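Local coordinates for hypothetical protein APE0525 (Aeropyrum pernix, PDB 2CX0) that is of unknown function but carries a PUA domain and probably binds RNA, as other members of its family do, at residues P139-L152 with R161-D173. Sequence-based numbering, arbitrary orientation.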
loop_
_atom_site.group_PDB
_atom_site.type_symbol
_atom_site.label_atom_id
_atom_site.label_comp_id
_atom_site.label_asym_id
_atom_site.label_seq_id
_atom_site.Cartn_x
_atom_site.Cartn_y
_atom_site.Cartn_z
ATOM N N PRO A 139 -0.495 -5.815 -8.152
ATOM C CA PRO A 139 -0.241 -4.521 -7.522
ATOM C C PRO A 139 1.279 -4.375 -7.395
ATOM O O PRO A 139 1.994 -5.311 -6.972
ATOM C CB PRO A 139 -0.921 -4.646 -6.147
ATOM C CG PRO A 139 -1.915 -5.774 -6.355
ATOM C CD PRO A 139 -1.174 -6.732 -7.215
ATOM N N VAL A 140 1.795 -3.217 -7.813
ATOM C CA VAL A 140 3.236 -3.013 -7.682
ATOM C C VAL A 140 3.620 -1.839 -6.764
ATOM O O VAL A 140 4.771 -1.735 -6.310
ATOM C CB VAL A 140 3.927 -2.819 -9.096
ATOM C CG1 VAL A 140 3.726 -4.077 -9.947
ATOM C CG2 VAL A 140 3.307 -1.673 -9.812
HETATM N N MSE A 141 2.681 -0.927 -6.513
HETATM C CA MSE A 141 3.001 0.206 -5.663
HETATM C C MSE A 141 1.705 0.792 -5.077
HETATM O O MSE A 141 0.625 0.713 -5.672
HETATM C CB MSE A 141 3.729 1.264 -6.484
HETATM C CG MSE A 141 4.072 2.630 -5.707
HETATM SE SE MSE A 141 2.665 3.979 -6.026
HETATM C CE MSE A 141 3.417 4.680 -7.736
ATOM N N VAL A 142 1.843 1.355 -3.881
ATOM C CA VAL A 142 0.754 2.032 -3.176
ATOM C C VAL A 142 1.257 3.456 -3.007
ATOM O O VAL A 142 2.414 3.632 -2.629
ATOM C CB VAL A 142 0.504 1.384 -1.751
ATOM C CG1 VAL A 142 -0.293 2.312 -0.911
ATOM C CG2 VAL A 142 -0.329 0.034 -1.962
ATOM N N GLY A 143 0.391 4.431 -3.267
ATOM C CA GLY A 143 0.783 5.819 -3.142
ATOM C C GLY A 143 -0.359 6.841 -3.144
ATOM O O GLY A 143 -1.532 6.530 -2.894
ATOM N N VAL A 144 0.018 8.093 -3.412
ATOM C CA VAL A 144 -0.925 9.166 -3.354
ATOM C C VAL A 144 -1.180 9.760 -4.726
ATOM O O VAL A 144 -0.237 10.124 -5.447
ATOM C CB VAL A 144 -0.389 10.265 -2.372
ATOM C CG1 VAL A 144 -1.431 11.432 -2.257
ATOM C CG2 VAL A 144 -0.068 9.644 -1.000
ATOM N N ALA A 145 -2.458 9.862 -5.086
ATOM C CA ALA A 145 -2.795 10.418 -6.397
ATOM C C ALA A 145 -2.361 11.893 -6.427
ATOM O O ALA A 145 -2.616 12.638 -5.493
ATOM C CB ALA A 145 -4.327 10.327 -6.666
ATOM N N GLU A 146 -1.709 12.300 -7.507
ATOM C CA GLU A 146 -1.297 13.692 -7.696
ATOM C C GLU A 146 -2.273 14.454 -8.563
ATOM O O GLU A 146 -2.152 15.675 -8.715
ATOM C CB GLU A 146 0.061 13.775 -8.358
ATOM C CG GLU A 146 1.153 13.322 -7.439
ATOM C CD GLU A 146 2.059 14.462 -6.968
ATOM O OE1 GLU A 146 2.316 15.401 -7.757
ATOM O OE2 GLU A 146 2.540 14.406 -5.826
ATOM N N VAL A 147 -3.221 13.747 -9.153
ATOM C CA VAL A 147 -4.251 14.392 -9.983
ATOM C C VAL A 147 -5.582 13.696 -9.757
ATOM O O VAL A 147 -5.603 12.536 -9.332
ATOM C CB VAL A 147 -3.897 14.318 -11.474
ATOM C CG1 VAL A 147 -2.710 15.230 -11.744
ATOM C CG2 VAL A 147 -3.584 12.885 -11.879
ATOM N N ASP A 148 -6.687 14.356 -10.068
ATOM C CA ASP A 148 -7.976 13.715 -9.864
ATOM C C ASP A 148 -8.104 12.563 -10.904
ATOM O O ASP A 148 -7.478 12.638 -11.994
ATOM C CB ASP A 148 -9.100 14.722 -10.117
ATOM C CG ASP A 148 -9.125 15.897 -9.116
ATOM O OD1 ASP A 148 -9.889 16.865 -9.381
ATOM O OD2 ASP A 148 -8.423 15.862 -8.079
ATOM N N SER A 149 -8.907 11.530 -10.602
ATOM C CA SER A 149 -9.134 10.434 -11.558
ATOM C C SER A 149 -9.741 10.957 -12.894
ATOM O O SER A 149 -9.404 10.464 -13.985
ATOM C CB SER A 149 -10.083 9.377 -10.967
ATOM O OG SER A 149 -11.276 10.006 -10.539
ATOM N N SER A 150 -10.624 11.953 -12.860
ATOM C CA SER A 150 -11.176 12.409 -14.149
ATOM C C SER A 150 -10.114 13.175 -14.958
ATOM O O SER A 150 -10.129 13.175 -16.196
ATOM C CB SER A 150 -12.394 13.281 -13.912
ATOM O OG SER A 150 -11.979 14.412 -13.212
ATOM N N ALA A 151 -9.179 13.842 -14.281
ATOM C CA ALA A 151 -8.153 14.524 -15.028
ATOM C C ALA A 151 -7.169 13.475 -15.588
ATOM O O ALA A 151 -6.668 13.636 -16.709
ATOM C CB ALA A 151 -7.413 15.507 -14.137
ATOM N N LEU A 152 -6.880 12.430 -14.811
ATOM C CA LEU A 152 -5.928 11.431 -15.254
ATOM C C LEU A 152 -6.469 10.716 -16.507
ATOM O O LEU A 152 -5.705 10.355 -17.415
ATOM C CB LEU A 152 -5.625 10.442 -14.117
ATOM C CG LEU A 152 -4.528 9.398 -14.394
ATOM C CD1 LEU A 152 -3.168 10.091 -14.748
ATOM C CD2 LEU A 152 -4.380 8.507 -13.074
ATOM N N ARG A 161 3.182 14.597 -19.920
ATOM C CA ARG A 161 4.298 14.340 -18.987
ATOM C C ARG A 161 3.943 14.859 -17.586
ATOM O O ARG A 161 3.186 15.842 -17.438
ATOM C CB ARG A 161 5.574 15.010 -19.449
ATOM C CG ARG A 161 6.362 14.219 -20.542
ATOM C CD ARG A 161 5.471 13.690 -21.651
ATOM N NE ARG A 161 6.309 13.097 -22.703
ATOM C CZ ARG A 161 5.876 12.334 -23.710
ATOM N NH1 ARG A 161 4.602 12.029 -23.828
ATOM N NH2 ARG A 161 6.734 11.911 -24.628
ATOM N N GLY A 162 4.501 14.218 -16.566
ATOM C CA GLY A 162 4.186 14.662 -15.206
ATOM C C GLY A 162 3.913 13.481 -14.274
ATOM O O GLY A 162 3.668 12.367 -14.737
ATOM N N ARG A 163 3.915 13.739 -12.959
ATOM C CA ARG A 163 3.686 12.700 -11.992
ATOM C C ARG A 163 2.187 12.396 -11.806
ATOM O O ARG A 163 1.349 13.283 -11.642
ATOM C CB ARG A 163 4.324 13.089 -10.644
ATOM C CG ARG A 163 4.435 11.903 -9.598
ATOM C CD ARG A 163 5.619 12.215 -8.660
ATOM N NE ARG A 163 5.234 13.249 -7.716
ATOM C CZ ARG A 163 6.047 13.763 -6.806
ATOM N NH1 ARG A 163 7.309 13.370 -6.742
ATOM N NH2 ARG A 163 5.551 14.565 -5.900
ATOM N N ALA A 164 1.854 11.120 -11.877
ATOM C CA ALA A 164 0.478 10.692 -11.679
ATOM C C ALA A 164 0.261 10.258 -10.209
ATOM O O ALA A 164 -0.775 10.616 -9.577
ATOM C CB ALA A 164 0.156 9.504 -12.624
ATOM N N VAL A 165 1.210 9.479 -9.684
ATOM C CA VAL A 165 1.075 8.964 -8.286
ATOM C C VAL A 165 2.435 9.010 -7.593
ATOM O O VAL A 165 3.464 8.560 -8.134
ATOM C CB VAL A 165 0.606 7.461 -8.277
ATOM C CG1 VAL A 165 0.494 6.898 -6.828
ATOM C CG2 VAL A 165 -0.753 7.338 -9.079
ATOM N N ARG A 166 2.418 9.549 -6.390
ATOM C CA ARG A 166 3.617 9.645 -5.589
ATOM C C ARG A 166 3.754 8.330 -4.846
ATOM O O ARG A 166 2.851 7.904 -4.093
ATOM C CB ARG A 166 3.524 10.861 -4.628
ATOM C CG ARG A 166 4.724 10.994 -3.697
ATOM C CD ARG A 166 4.845 12.388 -3.103
ATOM N NE ARG A 166 3.604 12.886 -2.517
ATOM C CZ ARG A 166 3.145 12.525 -1.322
ATOM N NH1 ARG A 166 3.841 11.653 -0.600
ATOM N NH2 ARG A 166 2.012 13.057 -0.832
ATOM N N ARG A 167 4.904 7.689 -5.054
ATOM C CA ARG A 167 5.177 6.415 -4.405
ATOM C C ARG A 167 5.212 6.491 -2.848
ATOM O O ARG A 167 5.810 7.414 -2.287
ATOM C CB ARG A 167 6.549 5.862 -4.930
ATOM C CG ARG A 167 7.057 4.665 -4.087
ATOM C CD ARG A 167 8.599 4.633 -4.006
ATOM N NE ARG A 167 9.104 5.760 -3.200
ATOM C CZ ARG A 167 9.768 6.808 -3.671
ATOM N NH1 ARG A 167 10.049 6.912 -4.956
ATOM N NH2 ARG A 167 10.121 7.778 -2.840
ATOM N N VAL A 168 4.512 5.585 -2.161
ATOM C CA VAL A 168 4.623 5.500 -0.695
ATOM C C VAL A 168 5.260 4.124 -0.333
ATOM O O VAL A 168 6.195 4.020 0.461
ATOM C CB VAL A 168 3.261 5.639 -0.041
ATOM C CG1 VAL A 168 3.297 5.189 1.477
ATOM C CG2 VAL A 168 2.818 7.137 -0.185
ATOM N N HIS A 169 4.760 3.061 -0.945
ATOM C CA HIS A 169 5.255 1.705 -0.687
ATOM C C HIS A 169 5.219 0.923 -2.006
ATOM O O HIS A 169 4.240 1.043 -2.799
ATOM C CB HIS A 169 4.381 1.019 0.377
ATOM C CG HIS A 169 4.548 -0.469 0.438
ATOM N ND1 HIS A 169 3.502 -1.354 0.265
ATOM C CD2 HIS A 169 5.630 -1.221 0.746
ATOM C CE1 HIS A 169 3.941 -2.601 0.472
ATOM N NE2 HIS A 169 5.230 -2.540 0.765
ATOM N N ARG A 170 6.263 0.114 -2.263
ATOM C CA ARG A 170 6.292 -0.585 -3.540
ATOM C C ARG A 170 6.948 -1.956 -3.457
ATOM O O ARG A 170 7.657 -2.253 -2.503
ATOM C CB ARG A 170 7.007 0.270 -4.607
ATOM C CG ARG A 170 8.462 0.677 -4.220
ATOM C CD ARG A 170 9.520 -0.398 -4.531
ATOM N NE ARG A 170 10.849 0.149 -4.159
ATOM C CZ ARG A 170 11.999 -0.520 -4.258
ATOM N NH1 ARG A 170 12.008 -1.769 -4.749
ATOM N NH2 ARG A 170 13.127 0.059 -3.801
ATOM N N LEU A 171 6.663 -2.787 -4.461
ATOM C CA LEU A 171 7.194 -4.157 -4.525
ATOM C C LEU A 171 8.737 -4.198 -4.342
ATOM O O LEU A 171 9.462 -3.570 -5.128
ATOM C CB LEU A 171 6.852 -4.722 -5.904
ATOM C CG LEU A 171 6.585 -6.236 -5.850
ATOM C CD1 LEU A 171 5.949 -6.789 -7.163
ATOM C CD2 LEU A 171 7.873 -6.864 -5.504
ATOM N N GLY A 172 9.219 -4.904 -3.315
ATOM C CA GLY A 172 10.663 -4.981 -3.133
ATOM C C GLY A 172 11.318 -3.928 -2.238
ATOM O O GLY A 172 12.543 -3.949 -2.080
ATOM N N ASP A 173 10.538 -2.983 -1.711
ATOM C CA ASP A 173 11.138 -2.028 -0.804
ATOM C C ASP A 173 11.371 -2.713 0.586
ATOM O O ASP A 173 11.029 -3.875 0.788
ATOM C CB ASP A 173 10.355 -0.665 -0.744
ATOM C CG ASP A 173 8.991 -0.723 -0.008
ATOM O OD1 ASP A 173 8.666 -1.700 0.732
ATOM O OD2 ASP A 173 8.239 0.300 -0.194
HETATM O O HOH W 1 0.484 14.530 -3.290
#
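Val144 and Arg166 exchange backbone hydrogen bonds in both directions, and further pairs carry the antiparallel pairing from Glu146 N on Ala164 O at one end to Leu171 N on Val140 O at the other. Midway a classic beta bulge intervenes: Val142 O accepts from both Val168 N and His169 N, each at 2.9 Å. Next to it Gly143 CA lies 3.1 Å from Arg166 O, where a beta-carbon would collide with that oxygen, so glycine suits the place. The paired strands, 138-145 and 163-170, are neighbours in the mixed sheet of the PUA domain, joined through helix 149-158. Apolar packing divides between the two faces. On one, the selenium of Met141 (a selenomethionine) rests 3.7 Å from Val165 CG1, and both side chains touch Leu111; Met141 reaches it by setting CG opposite the backbone N (chi1 176°) and bending at the next two torsions. On the other, which carries Val142 and Val144, Val144 CG2 is met at 3.9 Å by Val168 CG2, reaching in from the bulge, and both side chains touch Tyr77, while Val144 CB packs against one face of the Arg166 guanidinium. Charge gathers beside this patch. Arg163 NH2 donates to Glu146 OE2 (3.0 Å) from above the carboxylate plane, the two flat groups standing 89° apart; Arg166 NE makes a longer salt bridge to OE2, and a water links OE2 with Arg166 NH2. With an alanine at Glu146, the two arginines would probably lose their shared countercharge and be freer to turn.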